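Local atomic coordinates of biofilm growth-associated repressor (Xylella fastidiosa, PDB entry 3PQK), a protein that represses transcription of its own operon by binding a palindromic AT-rich sequence that spans the -10 region of the blh promoter. Residues I65-R70 against R78-K83. Residues are numbered along the deposited sequence; the frame is centred on the assembly and turned at random.
Sequences IVETRR and RLTEAK
Glu67 and Arg78 face each other across the strands, so both side chains rise from one face of the sheet; matching chi1 values, both near +60° with CG between backbone N and carbonyl carbon, then lay them side by side, pointing the same way. Their stems touch at CG of Glu67 and CG of Arg78, 3.7 Å apart. Farther out, Arg78 bends at chi3 (-85°) and brings NE to 3.2 Å from OE2 of Glu67. This salt bridge is not a flat, two-pronged pairing: the carboxylate and guanidinium planes stand 79° apart, and OE2 approaches obliquely. A long ion pair continues from Arg78 NH2 to Glu81 OE1 (3.9 Å). Thr80 turns its methyl CG2 against CG of Glu67 (3.7 Å), while its hydroxyl is hydrogen-bonded to the Gly64 carbonyl.

Underneath, Glu67 and Arg78 form an antiparallel hydrogen-bonded pair, Glu67 N to Arg78 O at 2.9 Å and Arg78 N to Glu67 O at 3.0 Å. Past the non-hydrogen-bonded pair Val66–Leu79, Thr80 N reaches Ile65 O at 2.9 Å. Val66 CG2 meets Leu79 CD2 at 4.2 Å, and both residues pack on Leu32 of helix 23-33.

This hairpin is the wing of the winged-helix fold. Ile65, Val66 and Leu79 pack against the helices; on the charged face, carboxylates of Glu67, Glu81 and Glu36 (only weakly paired with Arg78) probably offset Arg78 and nearby, poorly ordered Arg69.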
ATOM      1  N   ILE B  65      -8.195  -6.383  -9.505  1.00 24.27           N
ATOM      2  CA  ILE B  65      -7.245  -7.029  -8.578  1.00 23.58           C
ATOM      3  C   ILE B  65      -7.524  -8.533  -8.460  1.00 26.80           C
ATOM      4  O   ILE B  65      -6.602  -9.338  -8.307  1.00 28.36           O
ATOM      5  CB  ILE B  65      -7.276  -6.280  -7.199  1.00 26.22           C
ATOM      6  CG1 ILE B  65      -6.757  -4.813  -7.361  1.00 26.64           C
ATOM      7  CG2 ILE B  65      -6.441  -7.016  -6.120  1.00 28.67           C
ATOM      8  CD1 ILE B  65      -7.071  -3.901  -6.159  1.00 33.03           C
ATOM      9  N   VAL B  66      -8.806  -8.900  -8.526  1.00 21.10           N
ATOM     10  CA  VAL B  66      -9.256 -10.269  -8.446  1.00 20.56           C
ATOM     11  C   VAL B  66     -10.108 -10.551  -9.703  1.00 26.40           C
ATOM     12  O   VAL B  66     -10.741  -9.652 -10.247  1.00 23.94           O
ATOM     13  CB  VAL B  66     -10.033 -10.504  -7.111  1.00 23.95           C
ATOM     14  CG1 VAL B  66     -10.766 -11.849  -7.101  1.00 23.91           C
ATOM     15  CG2 VAL B  66      -9.095 -10.395  -5.906  1.00 22.54           C
ATOM     16  N   GLU B  67     -10.121 -11.800 -10.134  1.00 24.95           N
ATOM     17  CA  GLU B  67     -10.934 -12.282 -11.243  1.00 25.08           C
ATOM     18  C   GLU B  67     -11.504 -13.671 -10.889  1.00 29.94           C
ATOM     19  O   GLU B  67     -11.076 -14.287  -9.905  1.00 28.58           O
ATOM     20  CB  GLU B  67     -10.116 -12.325 -12.537  1.00 25.87           C
ATOM     21  CG  GLU B  67      -8.880 -13.211 -12.493  1.00 34.82           C
ATOM     22  CD  GLU B  67      -8.153 -13.293 -13.820  1.00 55.37           C
ATOM     23  OE1 GLU B  67      -8.695 -12.780 -14.825  1.00 42.55           O
ATOM     24  OE2 GLU B  67      -7.040 -13.863 -13.859  1.00 60.11           O
ATOM     25  N   THR B  68     -12.425 -14.169 -11.704  1.00 26.52           N
ATOM     26  CA  THR B  68     -13.019 -15.480 -11.489  1.00 27.65           C
ATOM     27  C   THR B  68     -12.514 -16.495 -12.504  1.00 34.00           C
ATOM     28  O   THR B  68     -12.049 -16.143 -13.603  1.00 32.89           O
ATOM     29  CB  THR B  68     -14.563 -15.416 -11.428  1.00 34.88           C
ATOM     30  OG1 THR B  68     -15.073 -15.013 -12.705  1.00 32.81           O
ATOM     31  CG2 THR B  68     -15.083 -14.517 -10.303  1.00 33.56           C
ATOM     32  N   ARG B  69     -12.619 -17.768 -12.131  1.00 31.70           N
ATOM     33  CA  ARG B  69     -12.255 -18.892 -12.980  1.00 32.39           C
ATOM     34  C   ARG B  69     -13.294 -19.992 -12.748  1.00 37.81           C
ATOM     35  O   ARG B  69     -13.721 -20.209 -11.615  1.00 36.42           O
ATOM     36  CB  ARG B  69     -10.818 -19.355 -12.672  1.00 35.02           C
ATOM     37  CG  ARG B  69     -10.181 -20.196 -13.764  1.00 56.84           C
ATOM     38  CD  ARG B  69      -8.826 -20.685 -13.304  1.00 80.69           C
ATOM     39  NE  ARG B  69      -8.895 -22.095 -12.903  1.00103.08           N
ATOM     40  CZ  ARG B  69      -8.475 -23.106 -13.653  1.00128.07           C
ATOM     41  NH1 ARG B  69      -7.886 -22.875 -14.820  1.00119.33           N
ATOM     42  NH2 ARG B  69      -8.614 -24.358 -13.233  1.00120.49           N
ATOM     43  N   ARG B  70     -13.783 -20.599 -13.833  1.00 39.16           N
ATOM     44  CA  ARG B  70     -14.750 -21.699 -13.788  1.00 40.83           C
ATOM     45  C   ARG B  70     -14.444 -22.666 -14.945  1.00 48.48           C
ATOM     46  O   ARG B  70     -14.972 -22.515 -16.048  1.00 49.97           O
ATOM     47  CB  ARG B  70     -16.209 -21.213 -13.772  1.00 40.47           C
ATOM     48  N   ARG B  78      -9.397 -15.676  -7.848  1.00 22.72           N
ATOM     49  CA  ARG B  78      -7.957 -15.679  -7.921  1.00 23.40           C
ATOM     50  C   ARG B  78      -7.511 -14.243  -8.164  1.00 27.49           C
ATOM     51  O   ARG B  78      -8.284 -13.432  -8.684  1.00 24.30           O
ATOM     52  CB  ARG B  78      -7.470 -16.567  -9.085  1.00 24.91           C
ATOM     53  CG  ARG B  78      -8.064 -16.229 -10.467  1.00 37.66           C
ATOM     54  CD  ARG B  78      -7.425 -17.011 -11.606  1.00 43.64           C
ATOM     55  NE  ARG B  78      -6.203 -16.366 -12.091  1.00 60.33           N
ATOM     56  CZ  ARG B  78      -5.228 -16.983 -12.755  1.00 82.72           C
ATOM     57  NH1 ARG B  78      -5.307 -18.285 -13.012  1.00 68.24           N
ATOM     58  NH2 ARG B  78      -4.155 -16.307 -13.149  1.00 73.57           N
ATOM     59  N   LEU B  79      -6.266 -13.962  -7.832  1.00 25.28           N
ATOM     60  CA  LEU B  79      -5.663 -12.679  -8.071  1.00 26.39           C
ATOM     61  C   LEU B  79      -5.405 -12.529  -9.565  1.00 33.22           C
ATOM     62  O   LEU B  79      -5.134 -13.518 -10.256  1.00 35.18           O
ATOM     63  CB  LEU B  79      -4.309 -12.619  -7.347  1.00 26.07           C
ATOM     64  CG  LEU B  79      -4.344 -12.501  -5.833  1.00 29.29           C
ATOM     65  CD1 LEU B  79      -2.925 -12.563  -5.279  1.00 29.03           C
ATOM     66  CD2 LEU B  79      -5.030 -11.199  -5.392  1.00 26.63           C
ATOM     67  N   THR B  80      -5.419 -11.303 -10.066  1.00 30.60           N
ATOM     68  CA  THR B  80      -5.049 -11.126 -11.476  1.00 30.96           C
ATOM     69  C   THR B  80      -3.513 -11.149 -11.563  1.00 36.89           C
ATOM     70  O   THR B  80      -2.838 -11.207 -10.526  1.00 33.78           O
ATOM     71  CB  THR B  80      -5.690  -9.886 -12.082  1.00 35.77           C
ATOM     72  OG1 THR B  80      -5.258  -8.736 -11.372  1.00 38.99           O
ATOM     73  CG2 THR B  80      -7.196  -9.963 -12.092  1.00 31.49           C
ATOM     74  N   GLU B  81      -2.962 -11.173 -12.786  1.00 37.55           N
ATOM     75  CA  GLU B  81      -1.519 -11.203 -12.997  1.00 38.63           C
ATOM     76  C   GLU B  81      -0.995  -9.796 -13.325  1.00 44.41           C
ATOM     77  O   GLU B  81       0.176  -9.614 -13.685  1.00 44.46           O
ATOM     78  CB  GLU B  81      -1.150 -12.227 -14.073  1.00 40.46           C
ATOM     79  CG  GLU B  81      -1.270 -13.667 -13.608  1.00 52.65           C
ATOM     80  CD  GLU B  81      -0.762 -14.679 -14.617  1.00 75.61           C
ATOM     81  OE1 GLU B  81      -1.459 -14.912 -15.631  1.00 78.56           O
ATOM     82  OE2 GLU B  81       0.342 -15.229 -14.399  1.00 63.94           O
ATOM     83  N   ALA B  82      -1.857  -8.795 -13.104  1.00 40.77           N
ATOM     84  CA  ALA B  82      -1.570  -7.383 -13.327  1.00 40.07           C
ATOM     85  C   ALA B  82      -0.589  -6.840 -12.305  1.00 43.51           C
ATOM     86  O   ALA B  82      -0.249  -7.513 -11.323  1.00 44.33           O
ATOM     87  CB  ALA B  82      -2.872  -6.589 -13.276  1.00 40.70           C
ATOM     88  N   LYS B  83      -0.161  -5.596 -12.534  1.00 39.08           N
ATOM     89  CA  LYS B  83       0.768  -4.832 -11.711  1.00 37.50           C
ATOM     90  C   LYS B  83       0.396  -4.830 -10.216  1.00 37.57           C
ATOM     91  O   LYS B  83       1.279  -4.999  -9.395  1.00 39.59           O
ATOM     92  CB  LYS B  83       0.893  -3.395 -12.281  1.00 39.92           C
ATOM     93  CG  LYS B  83       1.931  -2.502 -11.604  1.00 35.48           C
ATOM     94  CD  LYS B  83       3.333  -2.932 -11.938  1.00 39.07           C
ATOM     95  CE  LYS B  83       4.318  -1.979 -11.327  1.00 41.78           C
ATOM     96  NZ  LYS B  83       5.623  -2.639 -11.129  1.00 43.26           N
TER